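Local atomic coordinates of nicking enzyme (Staphylococcus aureus, PDB entry 4HT4), a protein that probably nicks one strand of plasmid DNA as the relaxase of conjugative transfer, helping to spread antibiotic resistance, this chain being its N-terminal relaxase domain. Residues N43-Y48 against I121-E126; S49-P54 against G114-L119; E105-L110 against A131-T136. The protein carries 1 engineered substitution. All blocks are in the same frame, centred on the assembly; numbering follows the deposited sequence.

Contact 1: N43-Y48 against I121-E126; sequences NKQCDY and IHKINE. With NI (nickel (II) ion), chain C.
Backbone bonds tie Tyr48 and Asp47 to Ile121 where the edge strand 48-52 begins. Ile121 N gives its hydrogen to Tyr48 O at 2.9 Å, and Ile121 O receives Asp47 N at 3.2 Å, so both polar atoms of Ile121 are used by the incoming loop. Side-chain acceptors take over where strand 117-122 turns into loop. Gln45 OE1 accepts Lys123 N at 3.1 Å, the donor coming in steeply from the side with a C=O...N angle of 103°. Gln45 CG sits between backbone N and carbonyl carbon (chi1 66°) and the chain bends again at chi2, bringing the amide obliquely against His122. There Gln45 NE2 lies nearest His122 CB, at 3.3 Å, amide and imidazole planes being 62° apart. Asp47 OD2 accepts a weak bond from Ile124 N at 3.4 Å. Apolar packing is sparse: the Asp47 and Ile124 side chains pass in opposite directions, Asp47 CB to Ile124 CD1 3.8 Å, and Tyr48 CB rests on Ile121 CD1 at 4.0 Å. The phenol end of Tyr48 leads away to Glu50, its hydrogen-bond partner.

The contact borders the metal site. His122 ND1 binds the nickel ion at 2.0 Å, His130 and His132 completing the three-histidine site characteristic of relaxases, with two waters. Asn25 O holds His122 NE2 on the other side of the ring. Chemically, one amide both receives the NH after His122 and packs against that metal ligand, so Gln45 may help to hold the backbone there in place.

Contact 2: S49-P54 against G114-L119; sequences SEILLP and GMIVDL
Two torsions of Leu52, chi1 -44° with CG opposite the carbonyl carbon and chi2 105°, together carry CD1 across to strand 117-119, where it meets Leu119 CB at 3.8 Å. This is an antiparallel pair at the margin of the five-stranded sheet of the relaxase domain, strand 48-52 being outermost and 117-122 its neighbour; the short axes run 4.7 Å apart at 167°. Glu50 with Leu119 and Leu52 with Val117 are hydrogen-bonded pairs, each closed by two backbone bonds. Leu52 N reaches Val117 O at 2.9 Å and Val117 N returns to Leu52 O at 3.0 Å. Between them Ile51 and Asp118 form a non-hydrogen-bonded pair.

Side chains alternate between two faces. Glu50, Leu52, Val117 and Leu119 lie on the one that helix 96-108 covers, where Ala107 meets both Leu52 and Val117 and Lys104 touches Glu50. Leu52 CD1 also packs on Val117 CB, so this single methyl bridges two residues of the partner strand. Ile51 and Asp118 occupy the other face, toward helix 64-74. Asp118 is buried, but its carboxylate is satisfied: OD1 makes a salt bridge with Arg64 and OD2 takes a hydrogen bond from Trp68, which would probably keep it ionised. Ile51 CG1 lies beside that carboxylate.

Beyond the paired strands packing alone continues. Ile116 CG2 lies 3.7 Å from Leu53 CD2, the two side chains running side by side and pointing the same way, and it also reaches Ile51 CG2. Pro54 follows after the strand, its ring against the carbonyls of Gly114 and Met115, just after the cis peptide bond before Gly114: Pro54 CD stands 3.5 Å from the carbonyl O of Met115, a selenomethionine, and 3.9 Å from Ile116 CG1.

Contact 3: E105-L110 against A131-T136; sequences EFAESL and AHLLCT. With NI (nickel (II) ion), chain C.
Segment 105-110, on the last part of helix 96-108, packs on the central sheet strand 130-136 through Leu133, whose CD2 is the meeting point. Ala107 CB comes to within 3.7 Å of Leu133 CD2, the nearest approach between the two segments. Leu110 CD1 reaches the same methyl at 3.9 Å, the two leucine side chains crossing at about a right angle. Phe106 adds a looser touch, its CD2 lying 4.4 Å from Leu133 CD2. With CG opposite the carbonyl carbon (chi1 -63°), Leu110 extends its CD1 toward the strand, where this methyl also meets Cys135 SG at 4.0 Å.

In this relaxase fold, a helix packed on an antiparallel sheet, the strand alternates its sides: Leu133 and Cys135 face the helix, while His132 between Ala131 and Leu133 turns its ring to the opposite side and binds the nickel ion through NE2 at 2.0 Å. His122 and His130 share that metal, and Glu85 holds His132 ND1 by a hydrogen bond. Helix 162-182 packs on residues 105-110 from another direction, its Trp172 meeting the Phe106 ring edge-to-face and its Trp168 touching Leu110.

How the contacts relate
All three contacts involve one five-stranded antiparallel sheet: contacts 1 and 2 use strand 117-122 with edge strand 48-52, and contact 3 uses 130-136, the neighbour of 117-122. Contacts 1 and 2 follow one another along their strand pairing, their centres 18 Å apart. Contacts 2 and 3 have their centres 6 Å apart, where helix 96-108 packs on the same sheet; Asp118 N probably hydrogen-bonds Leu134 O at 2.7 Å between them. In sequence, the segments of contact 3 alternate with those of the other two. Though 17 Å apart by centres, contacts 1 and 3 meet at the nickel ion, so neighbouring strands 117-122 and 130-136 each bring a histidine to one metal, near the bound DNA.

Contact 1: N43-Y48 against I121-E126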
loop_
_atom_site.group_PDB
_atom_site.type_symbol
_atom_site.label_atom_id
_atom_site.label_comp_id
_atom_site.label_asym_id
_atom_site.label_seq_id
_atom_site.Cartn_x
_atom_site.Cartn_y
_atom_site.Cartn_z
ATOM N N ASN A 43 -9.955 -17.476 -2.840
ATOM C CA ASN A 43 -10.073 -18.047 -4.177
ATOM C C ASN A 43 -9.576 -17.087 -5.256
ATOM O O ASN A 43 -9.786 -17.312 -6.448
ATOM C CB ASN A 43 -11.516 -18.470 -4.460
ATOM C CG ASN A 43 -12.500 -17.327 -4.311
ATOM O OD1 ASN A 43 -12.345 -16.467 -3.445
ATOM N ND2 ASN A 43 -13.521 -17.313 -5.160
ATOM N N LYS A 44 -8.916 -16.015 -4.826
ATOM C CA LYS A 44 -8.349 -15.038 -5.747
ATOM C C LYS A 44 -6.872 -15.326 -5.973
ATOM O O LYS A 44 -6.327 -16.280 -5.417
ATOM C CB LYS A 44 -8.534 -13.620 -5.205
ATOM C CG LYS A 44 -9.985 -13.186 -5.088
ATOM C CD LYS A 44 -10.648 -13.117 -6.452
ATOM C CE LYS A 44 -12.078 -12.611 -6.347
ATOM N NZ LYS A 44 -12.727 -12.498 -7.683
ATOM N N GLN A 45 -6.222 -14.499 -6.786
ATOM C CA GLN A 45 -4.813 -14.706 -7.103
ATOM C C GLN A 45 -3.901 -13.699 -6.403
ATOM O O GLN A 45 -4.235 -12.521 -6.274
ATOM C CB GLN A 45 -4.589 -14.685 -8.619
ATOM C CG GLN A 45 -4.852 -13.343 -9.289
ATOM C CD GLN A 45 -3.609 -12.479 -9.377
ATOM O OE1 GLN A 45 -2.492 -12.952 -9.164
ATOM N NE2 GLN A 45 -3.796 -11.202 -9.694
ATOM N N CYS A 46 -2.750 -14.183 -5.945
ATOM C CA CYS A 46 -1.757 -13.348 -5.283
ATOM C C CYS A 46 -0.429 -14.088 -5.243
ATOM O O CYS A 46 -0.343 -15.188 -4.698
ATOM C CB CYS A 46 -2.200 -12.997 -3.862
ATOM S SG CYS A 46 -1.061 -11.907 -2.978
ATOM N N ASP A 47 0.605 -13.483 -5.818
ATOM C CA ASP A 47 1.897 -14.147 -5.944
ATOM C C ASP A 47 2.892 -13.749 -4.854
ATOM O O ASP A 47 3.858 -14.467 -4.595
ATOM C CB ASP A 47 2.491 -13.895 -7.333
ATOM C CG ASP A 47 1.550 -14.306 -8.449
ATOM O OD1 ASP A 47 1.468 -15.516 -8.746
ATOM O OD2 ASP A 47 0.893 -13.417 -9.030
ATOM N N TYR A 48 2.655 -12.607 -4.216
ATOM C CA TYR A 48 3.507 -12.172 -3.114
ATOM C C TYR A 48 2.763 -11.244 -2.159
ATOM O O TYR A 48 2.062 -10.328 -2.587
ATOM C CB TYR A 48 4.766 -11.483 -3.643
ATOM C CG TYR A 48 5.789 -11.174 -2.574
ATOM C CD1 TYR A 48 6.712 -12.130 -2.175
ATOM C CD2 TYR A 48 5.835 -9.926 -1.967
ATOM C CE1 TYR A 48 7.652 -11.854 -1.199
ATOM C CE2 TYR A 48 6.772 -9.640 -0.990
ATOM C CZ TYR A 48 7.677 -10.607 -0.610
ATOM O OH TYR A 48 8.612 -10.329 0.361
ATOM N N ILE A 121 1.438 -8.288 -4.560
ATOM C CA ILE A 121 1.774 -8.271 -5.979
ATOM C C ILE A 121 0.867 -9.191 -6.791
ATOM O O ILE A 121 0.741 -10.378 -6.491
ATOM C CB ILE A 121 3.237 -8.670 -6.210
ATOM C CG1 ILE A 121 4.167 -7.752 -5.417
ATOM C CG2 ILE A 121 3.572 -8.618 -7.690
ATOM C CD1 ILE A 121 5.630 -8.071 -5.592
ATOM N N HIS A 122 0.244 -8.631 -7.823
ATOM C CA HIS A 122 -0.672 -9.384 -8.670
ATOM C C HIS A 122 -0.031 -9.836 -9.971
ATOM O O HIS A 122 0.933 -9.231 -10.441
ATOM C CB HIS A 122 -1.899 -8.541 -9.006
ATOM C CG HIS A 122 -2.884 -8.423 -7.888
ATOM N ND1 HIS A 122 -4.036 -7.674 -7.988
ATOM C CD2 HIS A 122 -2.888 -8.962 -6.645
ATOM C CE1 HIS A 122 -4.712 -7.762 -6.855
ATOM N NE2 HIS A 122 -4.035 -8.532 -6.024
ATOM N N LYS A 123 -0.604 -10.896 -10.538
ATOM C CA LYS A 123 -0.276 -11.430 -11.865
ATOM C C LYS A 123 1.133 -11.192 -12.414
ATOM O O LYS A 123 1.307 -10.505 -13.421
ATOM C CB LYS A 123 -1.327 -10.993 -12.897
ATOM C CG LYS A 123 -1.655 -9.508 -12.885
ATOM C CD LYS A 123 -2.626 -9.147 -13.999
ATOM C CE LYS A 123 -3.952 -9.872 -13.848
ATOM N NZ LYS A 123 -4.906 -9.496 -14.927
ATOM N N ILE A 124 2.132 -11.774 -11.760
ATOM C CA ILE A 124 3.466 -11.823 -12.337
ATOM C C ILE A 124 3.416 -12.865 -13.451
ATOM O O ILE A 124 2.450 -13.626 -13.540
ATOM C CB ILE A 124 4.535 -12.201 -11.296
ATOM C CG1 ILE A 124 4.214 -11.570 -9.943
ATOM C CG2 ILE A 124 5.919 -11.763 -11.758
ATOM C CD1 ILE A 124 5.291 -11.787 -8.904
ATOM N N ASN A 125 4.442 -12.888 -14.299
ATOM C CA ASN A 125 4.483 -13.772 -15.462
ATOM C C ASN A 125 3.362 -13.467 -16.451
ATOM O O ASN A 125 3.023 -14.297 -17.293
ATOM C CB ASN A 125 4.443 -15.248 -15.050
ATOM C CG ASN A 125 5.363 -15.552 -13.888
ATOM O OD1 ASN A 125 6.437 -14.966 -13.766
ATOM N ND2 ASN A 125 4.942 -16.467 -13.023
ATOM N N GLU A 126 2.791 -12.272 -16.341
ATOM C CA GLU A 126 1.744 -11.841 -17.258
ATOM C C GLU A 126 2.090 -10.517 -17.922
ATOM O O GLU A 126 3.136 -9.925 -17.653
ATOM C CB GLU A 126 0.398 -11.720 -16.540
ATOM C CG GLU A 126 -0.225 -13.043 -16.142
ATOM C CD GLU A 126 -1.709 -12.917 -15.858
ATOM O OE1 GLU A 126 -2.258 -13.789 -15.153
ATOM O OE2 GLU A 126 -2.325 -11.945 -16.346
HETATM NI NI NI C . -4.820 -6.130 -9.014
HETATM O O HOH W 1 -5.658 -5.043 -10.418
HETATM O O HOH W 2 -6.375 -6.650 -7.920
#

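Contact 2: S49-P54 against G114-L119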
loop_
_atom_site.group_PDB
_atom_site.type_symbol
_atom_site.label_atom_id
_atom_site.label_comp_id
_atom_site.label_asym_id
_atom_site.label_seq_id
_atom_site.Cartn_x
_atom_site.Cartn_y
_atom_site.Cartn_z
ATOM N N SER A 49 2.920 -11.491 -0.862
ATOM C CA SER A 49 2.291 -10.663 0.159
ATOM C C SER A 49 3.248 -10.391 1.308
ATOM O O SER A 49 3.964 -11.285 1.758
ATOM C CB SER A 49 1.018 -11.327 0.685
ATOM O OG SER A 49 0.018 -11.375 -0.314
ATOM N N GLU A 50 3.251 -9.150 1.782
ATOM C CA GLU A 50 4.100 -8.762 2.901
ATOM C C GLU A 50 3.592 -7.479 3.547
ATOM O O GLU A 50 3.071 -6.594 2.869
ATOM C CB GLU A 50 5.545 -8.572 2.434
ATOM C CG GLU A 50 6.529 -8.296 3.560
ATOM C CD GLU A 50 7.906 -7.923 3.051
ATOM O OE1 GLU A 50 8.086 -7.856 1.817
ATOM O OE2 GLU A 50 8.808 -7.695 3.883
ATOM N N ILE A 51 3.743 -7.387 4.864
ATOM C CA ILE A 51 3.430 -6.163 5.588
ATOM C C ILE A 51 4.707 -5.521 6.113
ATOM O O ILE A 51 5.452 -6.133 6.879
ATOM C CB ILE A 51 2.478 -6.416 6.762
ATOM C CG1 ILE A 51 1.131 -6.927 6.255
ATOM C CG2 ILE A 51 2.288 -5.142 7.570
ATOM C CD1 ILE A 51 0.103 -7.085 7.344
ATOM N N LEU A 52 4.951 -4.283 5.699
ATOM C CA LEU A 52 6.167 -3.579 6.076
ATOM C C LEU A 52 5.878 -2.507 7.122
ATOM O O LEU A 52 4.958 -1.705 6.965
ATOM C CB LEU A 52 6.824 -2.967 4.840
ATOM C CG LEU A 52 6.864 -3.901 3.632
ATOM C CD1 LEU A 52 5.823 -3.492 2.601
ATOM C CD2 LEU A 52 8.250 -3.941 3.018
ATOM N N LEU A 53 6.674 -2.502 8.186
ATOM C CA LEU A 53 6.446 -1.610 9.317
ATOM C C LEU A 53 7.506 -0.516 9.413
ATOM O O LEU A 53 8.630 -0.690 8.944
ATOM C CB LEU A 53 6.438 -2.411 10.618
ATOM C CG LEU A 53 5.508 -3.617 10.697
ATOM C CD1 LEU A 53 5.538 -4.190 12.100
ATOM C CD2 LEU A 53 4.097 -3.228 10.301
ATOM N N PRO A 54 7.145 0.620 10.031
ATOM C CA PRO A 54 8.125 1.670 10.329
ATOM C C PRO A 54 9.041 1.261 11.478
ATOM O O PRO A 54 8.944 0.136 11.971
ATOM C CB PRO A 54 7.249 2.858 10.737
ATOM C CG PRO A 54 5.983 2.241 11.226
ATOM C CD PRO A 54 5.772 1.032 10.370
ATOM N N GLY A 114 6.259 7.562 8.437
ATOM C CA GLY A 114 6.425 6.125 8.315
ATOM C C GLY A 114 5.108 5.396 8.474
ATOM O O GLY A 114 4.604 5.229 9.585
HETATM N N MSE A 115 4.551 4.963 7.349
HETATM C CA MSE A 115 3.253 4.306 7.329
HETATM C C MSE A 115 3.418 2.797 7.447
HETATM O O MSE A 115 4.531 2.277 7.398
HETATM C CB MSE A 115 2.527 4.641 6.025
HETATM C CG MSE A 115 3.086 5.868 5.322
HETATM SE SE MSE A 115 2.507 6.047 3.470
HETATM C CE MSE A 115 0.659 6.543 3.779
ATOM N N ILE A 116 2.301 2.098 7.613
ATOM C CA ILE A 116 2.298 0.645 7.543
ATOM C C ILE A 116 1.792 0.238 6.168
ATOM O O ILE A 116 0.704 0.642 5.756
ATOM C CB ILE A 116 1.406 0.020 8.624
ATOM C CG1 ILE A 116 1.909 0.401 10.018
ATOM C CG2 ILE A 116 1.368 -1.491 8.466
ATOM C CD1 ILE A 116 1.127 -0.236 11.141
ATOM N N VAL A 117 2.584 -0.558 5.458
ATOM C CA VAL A 117 2.269 -0.899 4.077
ATOM C C VAL A 117 1.926 -2.373 3.899
ATOM O O VAL A 117 2.732 -3.252 4.204
ATOM C CB VAL A 117 3.435 -0.545 3.139
ATOM C CG1 VAL A 117 3.051 -0.817 1.696
ATOM C CG2 VAL A 117 3.832 0.910 3.323
ATOM N N ASP A 118 0.723 -2.632 3.400
ATOM C CA ASP A 118 0.309 -3.987 3.075
ATOM C C ASP A 118 0.577 -4.242 1.596
ATOM O O ASP A 118 -0.257 -3.934 0.743
ATOM C CB ASP A 118 -1.176 -4.181 3.381
ATOM C CG ASP A 118 -1.568 -5.644 3.478
ATOM O OD1 ASP A 118 -0.864 -6.499 2.899
ATOM O OD2 ASP A 118 -2.588 -5.941 4.133
ATOM N N LEU A 119 1.744 -4.805 1.299
ATOM C CA LEU A 119 2.165 -5.018 -0.081
ATOM C C LEU A 119 1.644 -6.331 -0.650
ATOM O O LEU A 119 1.840 -7.397 -0.065
ATOM C CB LEU A 119 3.689 -4.982 -0.186
ATOM C CG LEU A 119 4.270 -5.289 -1.568
ATOM C CD1 LEU A 119 3.874 -4.214 -2.569
ATOM C CD2 LEU A 119 5.781 -5.430 -1.493
#

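Contact 3: E105-L110 against A131-T136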
loop_
_atom_site.group_PDB
_atom_site.type_symbol
_atom_site.label_atom_id
_atom_site.label_comp_id
_atom_site.label_asym_id
_atom_site.label_seq_id
_atom_site.Cartn_x
_atom_site.Cartn_y
_atom_site.Cartn_z
ATOM N N GLU A 105 11.233 -2.330 -2.361
ATOM C CA GLU A 105 12.034 -1.152 -2.042
ATOM C C GLU A 105 11.195 0.119 -1.967
ATOM O O GLU A 105 11.343 0.915 -1.038
ATOM C CB GLU A 105 13.170 -0.966 -3.049
ATOM C CG GLU A 105 14.010 0.275 -2.783
ATOM C CD GLU A 105 15.239 0.358 -3.662
ATOM O OE1 GLU A 105 15.501 -0.602 -4.416
ATOM O OE2 GLU A 105 15.944 1.387 -3.597
ATOM N N PHE A 106 10.318 0.310 -2.946
ATOM C CA PHE A 106 9.469 1.492 -2.982
ATOM C C PHE A 106 8.492 1.503 -1.814
ATOM O O PHE A 106 8.140 2.562 -1.294
ATOM C CB PHE A 106 8.705 1.566 -4.303
ATOM C CG PHE A 106 7.759 2.728 -4.387
ATOM C CD1 PHE A 106 8.234 4.005 -4.628
ATOM C CD2 PHE A 106 6.397 2.547 -4.217
ATOM C CE1 PHE A 106 7.370 5.077 -4.703
ATOM C CE2 PHE A 106 5.527 3.618 -4.292
ATOM C CZ PHE A 106 6.015 4.885 -4.536
ATOM N N ALA A 107 8.054 0.317 -1.407
ATOM C CA ALA A 107 7.142 0.185 -0.280
ATOM C C ALA A 107 7.840 0.567 1.022
ATOM O O ALA A 107 7.228 1.147 1.917
ATOM C CB ALA A 107 6.603 -1.230 -0.199
ATOM N N GLU A 108 9.124 0.237 1.117
ATOM C CA GLU A 108 9.912 0.553 2.301
ATOM C C GLU A 108 10.210 2.044 2.385
ATOM O O GLU A 108 10.505 2.568 3.459
ATOM C CB GLU A 108 11.211 -0.253 2.315
ATOM C CG GLU A 108 11.005 -1.719 2.639
ATOM C CD GLU A 108 12.261 -2.540 2.454
ATOM O OE1 GLU A 108 13.205 -2.048 1.801
ATOM O OE2 GLU A 108 12.304 -3.680 2.964
ATOM N N SER A 109 10.133 2.724 1.246
ATOM C CA SER A 109 10.317 4.169 1.216
ATOM C C SER A 109 9.069 4.868 1.744
ATOM O O SER A 109 9.100 6.055 2.063
ATOM C CB SER A 109 10.637 4.646 -0.201
ATOM O OG SER A 109 9.562 4.386 -1.085
ATOM N N LEU A 110 7.972 4.121 1.832
ATOM C CA LEU A 110 6.732 4.642 2.392
ATOM C C LEU A 110 6.673 4.376 3.892
ATOM O O LEU A 110 6.190 5.206 4.661
ATOM C CB LEU A 110 5.522 4.014 1.702
ATOM C CG LEU A 110 5.359 4.305 0.212
ATOM C CD1 LEU A 110 4.100 3.647 -0.326
ATOM C CD2 LEU A 110 5.332 5.803 -0.032
ATOM N N ALA A 131 1.325 -4.005 -8.536
ATOM C CA ALA A 131 1.438 -4.188 -7.097
ATOM C C ALA A 131 0.536 -3.228 -6.332
ATOM O O ALA A 131 0.655 -2.011 -6.463
ATOM C CB ALA A 131 2.878 -4.018 -6.658
ATOM N N HIS A 132 -0.364 -3.786 -5.529
ATOM C CA HIS A 132 -1.249 -2.983 -4.698
ATOM C C HIS A 132 -0.577 -2.675 -3.366
ATOM O O HIS A 132 0.050 -3.547 -2.763
ATOM C CB HIS A 132 -2.560 -3.724 -4.443
ATOM C CG HIS A 132 -3.263 -4.164 -5.689
ATOM N ND1 HIS A 132 -4.407 -3.552 -6.153
ATOM C CD2 HIS A 132 -2.987 -5.160 -6.564
ATOM C CE1 HIS A 132 -4.805 -4.151 -7.262
ATOM N NE2 HIS A 132 -3.962 -5.132 -7.531
ATOM N N LEU A 133 -0.706 -1.436 -2.907
ATOM C CA LEU A 133 -0.124 -1.041 -1.630
ATOM C C LEU A 133 -1.147 -0.363 -0.719
ATOM O O LEU A 133 -1.472 0.810 -0.902
ATOM C CB LEU A 133 1.082 -0.120 -1.838
ATOM C CG LEU A 133 2.388 -0.734 -2.347
ATOM C CD1 LEU A 133 2.368 -0.928 -3.855
ATOM C CD2 LEU A 133 3.569 0.129 -1.933
ATOM N N LEU A 134 -1.654 -1.111 0.256
ATOM C CA LEU A 134 -2.563 -0.557 1.254
ATOM C C LEU A 134 -1.781 0.108 2.379
ATOM O O LEU A 134 -1.036 -0.550 3.106
ATOM C CB LEU A 134 -3.472 -1.644 1.826
ATOM C CG LEU A 134 -4.868 -1.766 1.219
ATOM C CD1 LEU A 134 -5.655 -2.858 1.920
ATOM C CD2 LEU A 134 -5.599 -0.439 1.311
ATOM N N CYS A 135 -1.964 1.416 2.522
ATOM C CA CYS A 135 -1.216 2.192 3.501
ATOM C C CYS A 135 -2.137 2.835 4.531
ATOM O O CYS A 135 -3.238 3.279 4.203
ATOM C CB CYS A 135 -0.399 3.272 2.794
ATOM S SG CYS A 135 0.665 2.650 1.474
ATOM N N THR A 136 -1.677 2.884 5.778
ATOM C CA THR A 136 -2.441 3.511 6.850
ATOM C C THR A 136 -2.477 5.026 6.673
ATOM O O THR A 136 -1.581 5.611 6.068
ATOM C CB THR A 136 -1.855 3.176 8.232
ATOM O OG1 THR A 136 -0.485 3.594 8.290
ATOM C CG2 THR A 136 -1.935 1.680 8.492
HETATM NI NI NI C . -4.820 -6.130 -9.014
HETATM O O HOH W 1 -5.658 -5.043 -10.418
HETATM O O HOH W 2 -6.375 -6.650 -7.920
#